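PDB 2Q0Q: aryl esterase from Mycobacterium smegmatis, which hydrolyses aryl esters and also catalyses acyl transfer to alcohols in aqueous conditions, as an oligomeric member of the SGNH hydrolase family. Local coordinates for residues I5-D10 and F46-E51. Numbering follows the deposited sequence.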
ATOM      1  N   ILE G   5      23.730 -28.614   5.461  1.00 23.24           N
ATOM      2  CA  ILE G   5      24.122 -27.296   5.961  1.00 22.80           C
ATOM      3  C   ILE G   5      23.840 -26.198   4.932  1.00 21.91           C
ATOM      4  O   ILE G   5      24.477 -26.153   3.882  1.00 22.33           O
ATOM      5  CB  ILE G   5      25.650 -27.246   6.259  1.00 23.29           C
ATOM      6  CG1 ILE G   5      26.127 -28.526   6.977  1.00 23.63           C
ATOM      7  CG2 ILE G   5      25.979 -25.979   7.026  1.00 22.36           C
ATOM      8  CD1 ILE G   5      25.495 -28.750   8.326  1.00 25.22           C
ATOM      9  N   LEU G   6      22.895 -25.317   5.234  1.00 20.92           N
ATOM     10  CA  LEU G   6      22.569 -24.169   4.363  1.00 20.51           C
ATOM     11  C   LEU G   6      23.392 -22.935   4.767  1.00 19.22           C
ATOM     12  O   LEU G   6      23.331 -22.523   5.911  1.00 19.30           O
ATOM     13  CB  LEU G   6      21.082 -23.810   4.477  1.00 20.21           C
ATOM     14  CG  LEU G   6      20.606 -22.508   3.811  1.00 20.29           C
ATOM     15  CD1 LEU G   6      20.779 -22.633   2.319  1.00 20.88           C
ATOM     16  CD2 LEU G   6      19.169 -22.255   4.163  1.00 22.24           C
ATOM     17  N   CYS G   7      24.121 -22.370   3.812  1.00 18.89           N
ATOM     18  CA  CYS G   7      24.961 -21.176   4.021  1.00 19.49           C
ATOM     19  C   CYS G   7      24.230 -20.009   3.372  1.00 19.07           C
ATOM     20  O   CYS G   7      24.222 -19.855   2.157  1.00 19.32           O
ATOM     21  CB  CYS G   7      26.356 -21.351   3.419  1.00 19.08           C
ATOM     22  SG  CYS G   7      27.287 -22.660   4.262  1.00 20.37           S
ATOM     23  N   PHE G   8      23.594 -19.205   4.222  1.00 18.71           N
ATOM     24  CA  PHE G   8      22.818 -18.050   3.797  1.00 18.52           C
ATOM     25  C   PHE G   8      23.636 -16.788   4.019  1.00 18.12           C
ATOM     26  O   PHE G   8      24.038 -16.499   5.146  1.00 18.79           O
ATOM     27  CB  PHE G   8      21.494 -17.984   4.580  1.00 18.46           C
ATOM     28  CG  PHE G   8      20.471 -17.060   3.972  1.00 17.28           C
ATOM     29  CD1 PHE G   8      19.870 -17.384   2.757  1.00 17.90           C
ATOM     30  CD2 PHE G   8      20.097 -15.887   4.601  1.00 17.88           C
ATOM     31  CE1 PHE G   8      18.927 -16.560   2.187  1.00 18.83           C
ATOM     32  CE2 PHE G   8      19.145 -15.058   4.035  1.00 19.67           C
ATOM     33  CZ  PHE G   8      18.568 -15.390   2.817  1.00 19.09           C
ATOM     34  N   GLY G   9      23.918 -16.077   2.933  1.00 18.18           N
ATOM     35  CA  GLY G   9      24.800 -14.917   2.996  1.00 17.92           C
ATOM     36  C   GLY G   9      24.754 -13.956   1.824  1.00 17.02           C
ATOM     37  O   GLY G   9      23.791 -13.952   1.028  1.00 17.61           O
ATOM     38  N   ASP G  10      25.804 -13.140   1.738  1.00 17.29           N
ATOM     39  CA  ASP G  10      25.892 -12.057   0.770  1.00 17.71           C
ATOM     40  C   ASP G  10      27.084 -12.375  -0.157  1.00 18.13           C
ATOM     41  O   ASP G  10      27.373 -13.550  -0.387  1.00 19.08           O
ATOM     42  CB  ASP G  10      25.979 -10.698   1.505  1.00 18.26           C
ATOM     43  CG  ASP G  10      27.083 -10.668   2.557  1.00 19.03           C
ATOM     44  OD1 ASP G  10      28.073 -11.381   2.331  1.00 16.80           O
ATOM     45  OD2 ASP G  10      26.958  -9.927   3.568  1.00 18.81           O
ATOM     46  N   PHE G  46      28.524 -34.839   5.108  1.00 29.51           N
ATOM     47  CA  PHE G  46      27.817 -33.557   5.066  1.00 29.00           C
ATOM     48  C   PHE G  46      27.591 -33.072   3.647  1.00 28.09           C
ATOM     49  O   PHE G  46      28.322 -33.435   2.725  1.00 27.64           O
ATOM     50  CB  PHE G  46      28.625 -32.483   5.811  1.00 27.89           C
ATOM     51  CG  PHE G  46      28.835 -32.783   7.261  1.00 28.10           C
ATOM     52  CD1 PHE G  46      28.024 -32.212   8.229  1.00 26.95           C
ATOM     53  CD2 PHE G  46      29.832 -33.661   7.657  1.00 27.57           C
ATOM     54  CE1 PHE G  46      28.229 -32.503   9.587  1.00 29.04           C
ATOM     55  CE2 PHE G  46      30.036 -33.953   8.989  1.00 28.57           C
ATOM     56  CZ  PHE G  46      29.225 -33.375   9.957  1.00 28.47           C
ATOM     57  N   GLU G  47      26.567 -32.241   3.488  1.00 28.00           N
ATOM     58  CA  GLU G  47      26.267 -31.587   2.236  1.00 27.82           C
ATOM     59  C   GLU G  47      26.033 -30.098   2.491  1.00 27.14           C
ATOM     60  O   GLU G  47      25.161 -29.744   3.295  1.00 27.45           O
ATOM     61  CB  GLU G  47      25.007 -32.209   1.622  1.00 28.10           C
ATOM     62  CG  GLU G  47      24.680 -31.716   0.215  1.00 29.17           C
ATOM     63  CD  GLU G  47      23.326 -32.155  -0.266  1.00 31.39           C
ATOM     64  OE1 GLU G  47      22.712 -33.041   0.381  1.00 34.29           O
ATOM     65  OE2 GLU G  47      22.863 -31.616  -1.307  1.00 35.79           O
ATOM     66  N   VAL G  48      26.785 -29.251   1.789  1.00 26.16           N
ATOM     67  CA  VAL G  48      26.676 -27.797   1.907  1.00 25.46           C
ATOM     68  C   VAL G  48      25.848 -27.201   0.766  1.00 25.51           C
ATOM     69  O   VAL G  48      26.000 -27.564  -0.395  1.00 25.94           O
ATOM     70  CB  VAL G  48      28.077 -27.134   1.958  1.00 25.38           C
ATOM     71  CG1 VAL G  48      27.979 -25.596   1.861  1.00 24.08           C
ATOM     72  CG2 VAL G  48      28.783 -27.557   3.234  1.00 24.06           C
ATOM     73  N   ILE G  49      24.958 -26.282   1.128  1.00 25.17           N
ATOM     74  CA  ILE G  49      24.066 -25.631   0.182  1.00 24.72           C
ATOM     75  C   ILE G  49      24.390 -24.140   0.152  1.00 24.45           C
ATOM     76  O   ILE G  49      24.324 -23.476   1.186  1.00 24.07           O
ATOM     77  CB  ILE G  49      22.608 -25.856   0.612  1.00 25.55           C
ATOM     78  CG1 ILE G  49      22.286 -27.358   0.592  1.00 26.16           C
ATOM     79  CG2 ILE G  49      21.666 -25.058  -0.257  1.00 25.59           C
ATOM     80  CD1 ILE G  49      21.347 -27.783   1.703  1.00 28.13           C
ATOM     81  N   GLU G  50      24.758 -23.636  -1.025  1.00 23.71           N
ATOM     82  CA  GLU G  50      25.237 -22.255  -1.216  1.00 23.60           C
ATOM     83  C   GLU G  50      24.112 -21.316  -1.596  1.00 22.88           C
ATOM     84  O   GLU G  50      23.602 -21.358  -2.723  1.00 22.58           O
ATOM     85  CB  GLU G  50      26.303 -22.209  -2.307  1.00 23.57           C
ATOM     86  CG  GLU G  50      27.506 -23.074  -1.962  1.00 23.48           C
ATOM     87  CD  GLU G  50      28.530 -23.195  -3.080  1.00 25.06           C
ATOM     88  OE1 GLU G  50      28.154 -23.209  -4.282  1.00 23.99           O
ATOM     89  OE2 GLU G  50      29.721 -23.295  -2.732  1.00 24.78           O
ATOM     90  N   GLU G  51      23.699 -20.494  -0.643  1.00 21.98           N
ATOM     91  CA  GLU G  51      22.722 -19.447  -0.902  1.00 21.68           C
ATOM     92  C   GLU G  51      23.302 -18.087  -0.503  1.00 21.16           C
ATOM     93  O   GLU G  51      22.815 -17.434   0.409  1.00 20.46           O
ATOM     94  CB  GLU G  51      21.404 -19.740  -0.180  1.00 22.12           C
ATOM     95  CG  GLU G  51      20.640 -20.946  -0.754  1.00 22.59           C
ATOM     96  CD  GLU G  51      19.841 -20.644  -1.997  1.00 24.62           C
ATOM     97  OE1 GLU G  51      19.654 -19.448  -2.359  1.00 20.81           O
ATOM     98  OE2 GLU G  51      19.314 -21.622  -2.588  1.00 26.05           O
TER
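L6 and I49 lie side by side on the same face of neighbouring parallel strands in the alpha/beta/alpha fold of SGNH hydrolases, where 3-9 runs between strand 86-90 and strand 46-52, outermost in this chain. Five backbone hydrogen bonds join the two strands, I5, C7 and G9 alternating with E47, I49 and E51; the last, G9 N to E51 O, is the longest at 3.1 Å and the most bent at the carbonyl (135°). Past G9 the chain reaches D10 and probably the catalytic serine.

From CB outward, E51 first meets C7 O (3.7 Å) and L6 CD1 (3.9 Å). CG, set beside the backbone N (chi1 -69°), closes to 3.5 Å from the same L6 methyl. The chain then bends at chi2 (-81°), taking the carboxylate away from strand 3-9, with OE1 hydrogen-bonded to the Y73 hydroxyl and OE2 to H81 NE2. E51 OE2 also lies close to E51 OE2 of a second subunit, which would probably raise the pKa of one carboxylate.

L6 CD1 thus touches both E51 and, at 3.6 Å, I49 CG2. On the other face, C7 and V48 pack under helix 34-42, C7 SG lying 3.9 Å from V48 CG1. Where strand 46-52 begins, I5 CD1 comes to the edge of the phenyl ring, 4.3 Å from F46 CD1.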